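Side-chain contacts in peptidase, zinc-dependent (Methanocorpusculum labreanum, PDB 3LMC), which probably acts as a zinc-dependent metallopeptidase of family M54, carrying one zinc ion and, at a separate four-cysteine site, one iron ion: residues R17-E22 and D141-E146; S32-G37 and Q69-A74. One frame throughout, in Å; residues are numbered along the deposited sequence.

Contact 1 (R17-E22 and D141-E146)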
ATOM      1  N   ARG A  17     -13.859   0.707  -2.030  1.00 19.72           N
ATOM      2  CA  ARG A  17     -14.529   0.545  -0.752  1.00 26.24           C
ATOM      3  C   ARG A  17     -14.244  -0.826  -0.120  1.00 25.08           C
ATOM      4  O   ARG A  17     -13.808  -0.891   1.028  1.00 23.13           O
ATOM      5  CB  ARG A  17     -16.023   0.799  -0.907  1.00 31.07           C
ATOM      6  CG  ARG A  17     -16.813   0.657   0.367  1.00 40.03           C
ATOM      7  CD  ARG A  17     -18.283   0.874   0.071  1.00 47.77           C
ATOM      8  NE  ARG A  17     -19.123   0.675   1.245  1.00 54.09           N
ATOM      9  CZ  ARG A  17     -20.446   0.775   1.228  1.00 57.38           C
ATOM     10  NH1 ARG A  17     -21.069   1.075   0.094  1.00 54.65           N
ATOM     11  NH2 ARG A  17     -21.145   0.577   2.340  1.00 59.47           N
ATOM     12  N   PRO A  18     -14.462  -1.925  -0.872  1.00 23.59           N
ATOM     13  CA  PRO A  18     -14.169  -3.251  -0.311  1.00 24.98           C
ATOM     14  C   PRO A  18     -12.726  -3.373   0.167  1.00 23.17           C
ATOM     15  O   PRO A  18     -12.478  -3.899   1.249  1.00 25.49           O
ATOM     16  CB  PRO A  18     -14.409  -4.210  -1.495  1.00 25.26           C
ATOM     17  CG  PRO A  18     -15.263  -3.467  -2.425  1.00 25.57           C
ATOM     18  CD  PRO A  18     -14.911  -2.010  -2.273  1.00 22.15           C
ATOM     19  N   VAL A  19     -11.779  -2.900  -0.633  1.00 19.28           N
ATOM     20  CA  VAL A  19     -10.381  -2.942  -0.217  1.00 16.01           C
ATOM     21  C   VAL A  19     -10.153  -2.177   1.095  1.00 18.07           C
ATOM     22  O   VAL A  19      -9.509  -2.669   2.029  1.00 16.37           O
ATOM     23  CB  VAL A  19      -9.452  -2.392  -1.303  1.00 13.36           C
ATOM     24  CG1 VAL A  19      -8.046  -2.152  -0.720  1.00 17.37           C
ATOM     25  CG2 VAL A  19      -9.405  -3.371  -2.474  1.00 10.30           C
ATOM     26  N   SER A  20     -10.688  -0.967   1.161  1.00 17.21           N
ATOM     27  CA  SER A  20     -10.659  -0.183   2.387  1.00 13.00           C
ATOM     28  C   SER A  20     -11.220  -0.974   3.585  1.00 17.25           C
ATOM     29  O   SER A  20     -10.647  -0.964   4.669  1.00 19.82           O
ATOM     30  CB  SER A  20     -11.500   1.077   2.185  1.00 22.00           C
ATOM     31  OG  SER A  20     -11.531   1.839   3.371  1.00 39.27           O
ATOM     32  N   GLU A  21     -12.350  -1.650   3.393  1.00 15.04           N
ATOM     33  CA  GLU A  21     -13.045  -2.297   4.514  1.00 21.58           C
ATOM     34  C   GLU A  21     -12.334  -3.552   4.995  1.00 18.94           C
ATOM     35  O   GLU A  21     -12.276  -3.802   6.195  1.00 20.09           O
ATOM     36  CB  GLU A  21     -14.513  -2.590   4.151  1.00 18.96           C
ATOM     37  CG  GLU A  21     -15.319  -1.304   3.970  1.00 29.95           C
ATOM     38  CD  GLU A  21     -16.667  -1.525   3.329  1.00 38.94           C
ATOM     39  OE1 GLU A  21     -17.055  -2.700   3.137  1.00 43.40           O
ATOM     40  OE2 GLU A  21     -17.341  -0.516   3.023  1.00 40.08           O
ATOM     41  N   GLU A  22     -11.782  -4.322   4.059  1.00 18.77           N
ATOM     42  CA  GLU A  22     -11.014  -5.525   4.393  1.00 17.93           C
ATOM     43  C   GLU A  22      -9.624  -5.200   4.957  1.00 21.21           C
ATOM     44  O   GLU A  22      -9.091  -5.945   5.786  1.00 21.07           O
ATOM     45  CB  GLU A  22     -10.860  -6.403   3.158  1.00 16.37           C
ATOM     46  CG  GLU A  22     -12.163  -6.820   2.520  1.00 15.08           C
ATOM     47  CD  GLU A  22     -12.020  -8.091   1.689  1.00 21.17           C
ATOM     48  OE1 GLU A  22     -10.931  -8.706   1.708  1.00 22.49           O
ATOM     49  OE2 GLU A  22     -13.004  -8.487   1.041  1.00 21.04           O
ATOM     50  N   ASP A 141      -8.772  -9.370  -3.162  1.00 14.16           N
ATOM     51  CA  ASP A 141      -7.993 -10.265  -2.306  1.00 14.02           C
ATOM     52  C   ASP A 141      -6.527  -9.885  -2.335  1.00 19.97           C
ATOM     53  O   ASP A 141      -5.882  -9.789  -1.292  1.00 20.48           O
ATOM     54  CB  ASP A 141      -8.070 -11.712  -2.778  1.00 16.47           C
ATOM     55  CG  ASP A 141      -9.426 -12.335  -2.563  1.00 24.96           C
ATOM     56  OD1 ASP A 141     -10.220 -11.808  -1.759  1.00 20.21           O
ATOM     57  OD2 ASP A 141      -9.688 -13.368  -3.212  1.00 29.10           O
ATOM     58  N   ARG A 142      -5.991  -9.730  -3.540  1.00 14.00           N
ATOM     59  CA  ARG A 142      -4.559  -9.504  -3.703  1.00 18.32           C
ATOM     60  C   ARG A 142      -4.111  -8.151  -3.168  1.00 15.51           C
ATOM     61  O   ARG A 142      -3.120  -8.073  -2.430  1.00 18.10           O
ATOM     62  CB  ARG A 142      -4.164  -9.676  -5.166  1.00 14.27           C
ATOM     63  CG  ARG A 142      -4.330 -11.110  -5.634  1.00 13.75           C
ATOM     64  CD  ARG A 142      -4.246 -11.206  -7.170  1.00 20.77           C
ATOM     65  NE  ARG A 142      -4.277 -12.597  -7.594  1.00 21.65           N
ATOM     66  CZ  ARG A 142      -4.827 -13.025  -8.730  1.00 23.79           C
ATOM     67  NH1 ARG A 142      -5.399 -12.166  -9.570  1.00 16.45           N
ATOM     68  NH2 ARG A 142      -4.817 -14.323  -9.014  1.00 22.35           N
ATOM     69  N   ILE A 143      -4.853  -7.095  -3.498  1.00 12.13           N
ATOM     70  CA  ILE A 143      -4.507  -5.756  -3.003  1.00 17.54           C
ATOM     71  C   ILE A 143      -4.575  -5.665  -1.486  1.00 14.37           C
ATOM     72  O   ILE A 143      -3.768  -4.987  -0.864  1.00 16.20           O
ATOM     73  CB  ILE A 143      -5.427  -4.668  -3.563  1.00 17.85           C
ATOM     74  CG1 ILE A 143      -5.352  -4.652  -5.092  1.00 19.80           C
ATOM     75  CG2 ILE A 143      -5.047  -3.289  -2.977  1.00 14.68           C
ATOM     76  CD1 ILE A 143      -6.231  -3.591  -5.734  1.00 16.59           C
ATOM     77  N   VAL A 144      -5.560  -6.328  -0.891  1.00 18.21           N
ATOM     78  CA  VAL A 144      -5.710  -6.306   0.552  1.00 14.90           C
ATOM     79  C   VAL A 144      -4.509  -6.969   1.210  1.00 19.00           C
ATOM     80  O   VAL A 144      -3.953  -6.454   2.179  1.00 15.20           O
ATOM     81  CB  VAL A 144      -6.952  -7.087   0.984  1.00 16.33           C
ATOM     82  CG1 VAL A 144      -6.931  -7.319   2.507  1.00 16.59           C
ATOM     83  CG2 VAL A 144      -8.220  -6.362   0.536  1.00 14.41           C
ATOM     84  N   LYS A 145      -4.130  -8.129   0.678  1.00 16.32           N
ATOM     85  CA  LYS A 145      -3.052  -8.924   1.236  1.00 14.45           C
ATOM     86  C   LYS A 145      -1.692  -8.233   1.128  1.00 17.63           C
ATOM     87  O   LYS A 145      -0.891  -8.260   2.064  1.00 19.05           O
ATOM     88  CB  LYS A 145      -2.990 -10.258   0.513  1.00 11.65           C
ATOM     89  CG  LYS A 145      -4.115 -11.232   0.845  1.00 16.67           C
ATOM     90  CD  LYS A 145      -4.058 -12.383  -0.162  1.00 17.90           C
ATOM     91  CE  LYS A 145      -5.065 -13.456   0.150  1.00 23.54           C
ATOM     92  NZ  LYS A 145      -4.767 -14.647  -0.696  1.00 18.76           N
ATOM     93  N   GLU A 146      -1.430  -7.608  -0.015  1.00 21.41           N
ATOM     94  CA  GLU A 146      -0.137  -6.959  -0.231  1.00 21.99           C
ATOM     95  C   GLU A 146      -0.161  -5.564   0.377  1.00 21.74           C
ATOM     96  O   GLU A 146       0.862  -5.061   0.839  1.00 20.21           O
ATOM     97  CB  GLU A 146       0.225  -6.919  -1.716  1.00 25.57           C
ATOM     98  CG  GLU A 146       1.427  -6.050  -2.041  1.00 41.70           C
ATOM     99  CD  GLU A 146       2.746  -6.649  -1.576  1.00 51.21           C
ATOM    100  OE1 GLU A 146       2.746  -7.809  -1.101  1.00 55.64           O
ATOM    101  OE2 GLU A 146       3.786  -5.963  -1.695  1.00 50.11           O
TER
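V19 and E22 meet I143 and V144 in a buried, apolar helix-to-helix contact, where helix 16-27 lies beside helix 136-154 on one side of the mixed five-stranded sheet. The segment axes approach to 9.3 Å and run roughly parallel, with a signed crossing angle of -38°. V19 and V144 are opposite each other, their CA atoms 5.8 Å apart. V19 sends CG1 to I143 CG2 at 3.9 Å, the two side chains crossing at about a right angle; a chi1 of 167° swings this methyl beside its own carbonyl carbon. V19 and I143 also rest on W7 of strand 3-7, so the pair packs down onto the sheet. Helix 136-154 is the HExxH helix of the metallopeptidase fold: it continues from V144 to H149 and H153, which bind zinc together with H159. One turn beyond V19, E22 lays its CB methylene against V144 CG2 at 3.7 Å. V144 CG2 also lies 3.8 Å from E22 OE1, so V144 touches both the root and the end of the glutamate. E22 OE1 and D141 OD1 stand 4.7 Å apart as like charges, and K181 makes a salt bridge to each, which would be expected to offset their repulsion.

Contact 2 (S32-G37 and Q69-A74); sequences SRIDDG and QIFKPA
I34 alone carries the contact from segment 32-37, reaching from the edge strand 31-34 to I70 and F71 at the end of the short helix 68-71. Two residues earlier, S32 exchanges backbone hydrogen bonds with I3 and L5, placing the segment beside strand 3-7. R33 turns to the other side and packs on helix 16-27. At I34 the backbone bonds to L5 and W7 continue the parallel pairing, while the bond from CA to CB is directed toward segment 69-74. Its chi1 of -57° sets CG1 beside the backbone N, and chi2 of 163° extends the chain so that CD1 leads. I34 CD1 lies 3.4 Å from F71 CE1, a close approach oblique to the ring, and 3.8 Å from I70 CG2. Strand 31-34 is one of the two outermost strands of a mixed five-stranded sheet, and helices pack on both of its faces. I70 CG2 also sits 3.7 Å above the F71 ring plane, over its centre, a CH-pi type placement between neighbours. The ring has further partners in H4, edge-to-face, and in F63 and Y81. Past I34, D35 OD2 makes a long salt bridge, 3.7 Å, with R33 NE, and G37 bonds to S9 through its backbone.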
ATOM      1  N   SER A  32      -9.176   5.233   6.358  1.00 25.68           N
ATOM      2  CA  SER A  32      -9.911   6.238   5.600  1.00 20.42           C
ATOM      3  C   SER A  32      -9.563   6.159   4.118  1.00 21.76           C
ATOM      4  O   SER A  32      -8.400   5.980   3.760  1.00 31.09           O
ATOM      5  CB  SER A  32      -9.612   7.635   6.140  1.00 25.10           C
ATOM      6  OG  SER A  32     -10.204   8.631   5.314  1.00 32.68           O
ATOM      7  N   ARG A  33     -10.578   6.309   3.273  0.50  6.40           N
ATOM      8  CA  ARG A  33     -10.454   6.096   1.840  0.50  4.68           C
ATOM      9  C   ARG A  33     -10.450   7.406   1.059  0.50  6.39           C
ATOM     10  O   ARG A  33     -11.331   8.247   1.235  0.50  5.46           O
ATOM     11  CB  ARG A  33     -11.611   5.220   1.367  0.50  3.10           C
ATOM     12  CG  ARG A  33     -11.494   4.718  -0.053  0.50  7.03           C
ATOM     13  CD  ARG A  33     -12.576   3.696  -0.322  0.50  5.76           C
ATOM     14  NE  ARG A  33     -13.895   4.307  -0.405  0.50 13.60           N
ATOM     15  CZ  ARG A  33     -14.797   4.286   0.569  0.50 18.39           C
ATOM     16  NH1 ARG A  33     -14.532   3.683   1.727  0.50 15.29           N
ATOM     17  NH2 ARG A  33     -15.972   4.868   0.374  0.50 19.94           N
ATOM     18  N   ILE A  34      -9.444   7.578   0.204  1.00 13.38           N
ATOM     19  CA  ILE A  34      -9.405   8.686  -0.751  1.00 16.25           C
ATOM     20  C   ILE A  34      -9.349   8.082  -2.149  1.00 20.97           C
ATOM     21  O   ILE A  34      -8.352   7.456  -2.500  1.00 26.45           O
ATOM     22  CB  ILE A  34      -8.140   9.573  -0.573  1.00 19.76           C
ATOM     23  CG1 ILE A  34      -8.031  10.122   0.845  1.00 25.47           C
ATOM     24  CG2 ILE A  34      -8.141  10.722  -1.580  1.00 24.86           C
ATOM     25  CD1 ILE A  34      -6.616  10.642   1.180  1.00 27.81           C
ATOM     26  N   ASP A  35     -10.400   8.245  -2.954  1.00 18.66           N
ATOM     27  CA  ASP A  35     -10.385   7.611  -4.271  1.00 16.36           C
ATOM     28  C   ASP A  35     -10.899   8.520  -5.376  1.00 23.71           C
ATOM     29  O   ASP A  35     -11.416   8.045  -6.394  1.00 23.05           O
ATOM     30  CB  ASP A  35     -11.152   6.288  -4.262  1.00 18.74           C
ATOM     31  CG  ASP A  35     -12.638   6.466  -4.010  1.00 31.74           C
ATOM     32  OD1 ASP A  35     -13.114   7.622  -3.952  1.00 32.69           O
ATOM     33  OD2 ASP A  35     -13.342   5.436  -3.876  1.00 43.74           O
ATOM     34  N   ASP A  36     -10.749   9.826  -5.176  1.00 21.13           N
ATOM     35  CA  ASP A  36     -11.218  10.799  -6.152  1.00 24.22           C
ATOM     36  C   ASP A  36     -10.060  11.626  -6.685  1.00 27.00           C
ATOM     37  O   ASP A  36     -10.077  12.849  -6.584  1.00 33.41           O
ATOM     38  CB  ASP A  36     -12.292  11.716  -5.548  1.00 27.26           C
ATOM     39  CG  ASP A  36     -11.779  12.545  -4.373  1.00 34.02           C
ATOM     40  OD1 ASP A  36     -10.760  12.159  -3.761  1.00 39.39           O
ATOM     41  OD2 ASP A  36     -12.405  13.585  -4.062  1.00 34.46           O
ATOM     42  N   GLY A  37      -9.049  10.968  -7.242  1.00 24.39           N
ATOM     43  CA  GLY A  37      -7.903  11.688  -7.779  1.00 23.02           C
ATOM     44  C   GLY A  37      -6.806  10.750  -8.207  1.00 21.96           C
ATOM     45  O   GLY A  37      -6.777   9.608  -7.766  1.00 23.63           O
ATOM     46  N   GLN A  69      -5.020  19.981   4.810  1.00 30.16           N
ATOM     47  CA  GLN A  69      -6.461  20.022   4.618  1.00 30.67           C
ATOM     48  C   GLN A  69      -7.008  18.631   4.247  1.00 32.74           C
ATOM     49  O   GLN A  69      -8.201  18.359   4.420  1.00 32.21           O
ATOM     50  CB  GLN A  69      -6.867  21.105   3.601  1.00 28.47           C
ATOM     51  CG  GLN A  69      -6.337  20.920   2.181  1.00 30.96           C
ATOM     52  CD  GLN A  69      -5.006  21.634   1.926  1.00 34.00           C
ATOM     53  OE1 GLN A  69      -4.141  21.692   2.798  1.00 32.77           O
ATOM     54  NE2 GLN A  69      -4.839  22.165   0.714  1.00 32.30           N
ATOM     55  N   ILE A  70      -6.133  17.744   3.772  1.00 25.43           N
ATOM     56  CA  ILE A  70      -6.538  16.354   3.528  1.00 26.12           C
ATOM     57  C   ILE A  70      -6.248  15.400   4.704  1.00 25.89           C
ATOM     58  O   ILE A  70      -7.149  14.710   5.167  1.00 23.36           O
ATOM     59  CB  ILE A  70      -5.916  15.780   2.232  1.00 25.25           C
ATOM     60  CG1 ILE A  70      -6.331  16.609   1.021  1.00 28.19           C
ATOM     61  CG2 ILE A  70      -6.362  14.349   2.012  1.00 24.43           C
ATOM     62  CD1 ILE A  70      -5.861  16.009  -0.286  1.00 31.73           C
ATOM     63  N   PHE A  71      -5.007  15.370   5.196  1.00 22.37           N
ATOM     64  CA  PHE A  71      -4.599  14.301   6.124  1.00 29.80           C
ATOM     65  C   PHE A  71      -4.579  14.630   7.624  1.00 30.41           C
ATOM     66  O   PHE A  71      -4.577  13.714   8.455  1.00 32.06           O
ATOM     67  CB  PHE A  71      -3.233  13.740   5.719  1.00 29.17           C
ATOM     68  CG  PHE A  71      -3.190  13.219   4.311  1.00 27.34           C
ATOM     69  CD1 PHE A  71      -3.696  11.961   4.006  1.00 27.81           C
ATOM     70  CD2 PHE A  71      -2.653  13.989   3.286  1.00 25.93           C
ATOM     71  CE1 PHE A  71      -3.666  11.487   2.699  1.00 23.65           C
ATOM     72  CE2 PHE A  71      -2.611  13.513   1.979  1.00 24.65           C
ATOM     73  CZ  PHE A  71      -3.116  12.270   1.688  1.00 24.92           C
ATOM     74  N   LYS A  72      -4.544  15.913   7.976  1.00 27.98           N
ATOM     75  CA  LYS A  72      -4.414  16.304   9.383  1.00 22.40           C
ATOM     76  C   LYS A  72      -5.752  16.201  10.114  1.00 22.19           C
ATOM     77  O   LYS A  72      -6.731  16.800   9.684  1.00 26.04           O
ATOM     78  CB  LYS A  72      -3.855  17.725   9.482  1.00 19.73           C
ATOM     79  CG  LYS A  72      -3.789  18.281  10.893  1.00 23.57           C
ATOM     80  CD  LYS A  72      -3.253  19.709  10.909  1.00 29.29           C
ATOM     81  CE  LYS A  72      -4.377  20.735  10.778  1.00 31.50           C
ATOM     82  NZ  LYS A  72      -5.453  20.600  11.827  1.00 31.53           N
ATOM     83  N   PRO A  73      -5.807  15.427  11.214  1.00 22.36           N
ATOM     84  CA  PRO A  73      -7.027  15.382  12.030  1.00 27.17           C
ATOM     85  C   PRO A  73      -7.406  16.796  12.457  1.00 32.38           C
ATOM     86  O   PRO A  73      -6.516  17.627  12.633  1.00 29.87           O
ATOM     87  CB  PRO A  73      -6.598  14.574  13.259  1.00 25.08           C
ATOM     88  CG  PRO A  73      -5.482  13.731  12.783  1.00 28.56           C
ATOM     89  CD  PRO A  73      -4.744  14.570  11.766  1.00 27.89           C
ATOM     90  N   ALA A  74      -8.701  17.069  12.609  1.00 36.79           N
ATOM     91  CA  ALA A  74      -9.156  18.381  13.067  1.00 42.27           C
ATOM     92  C   ALA A  74      -8.532  18.781  14.407  1.00 42.38           C
ATOM     93  O   ALA A  74      -8.206  19.941  14.619  1.00 43.75           O
ATOM     94  CB  ALA A  74     -10.677  18.407  13.166  1.00 46.73           C
TER

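From the N terminus the chain runs through strand 3-7 into helix 16-27, which supplies the first half of contact 1, and then directly into strand 31-34, the first half of contact 2. Contact 2 closes first, at helix 68-71, after 31 intervening residues that include helix 53-66. Contact 1 closes only at helix 136-154, across 118 residues, so the smaller loop lies wholly within the larger and the two do not cross. Their centres are about 18 Å apart, yet they meet through R33, whose CD lies 3.7 Å from R17 N and 3.8 Å from S20 CB. Contact 1 joins two helices; contact 2 ties the sheet edge to a short helix.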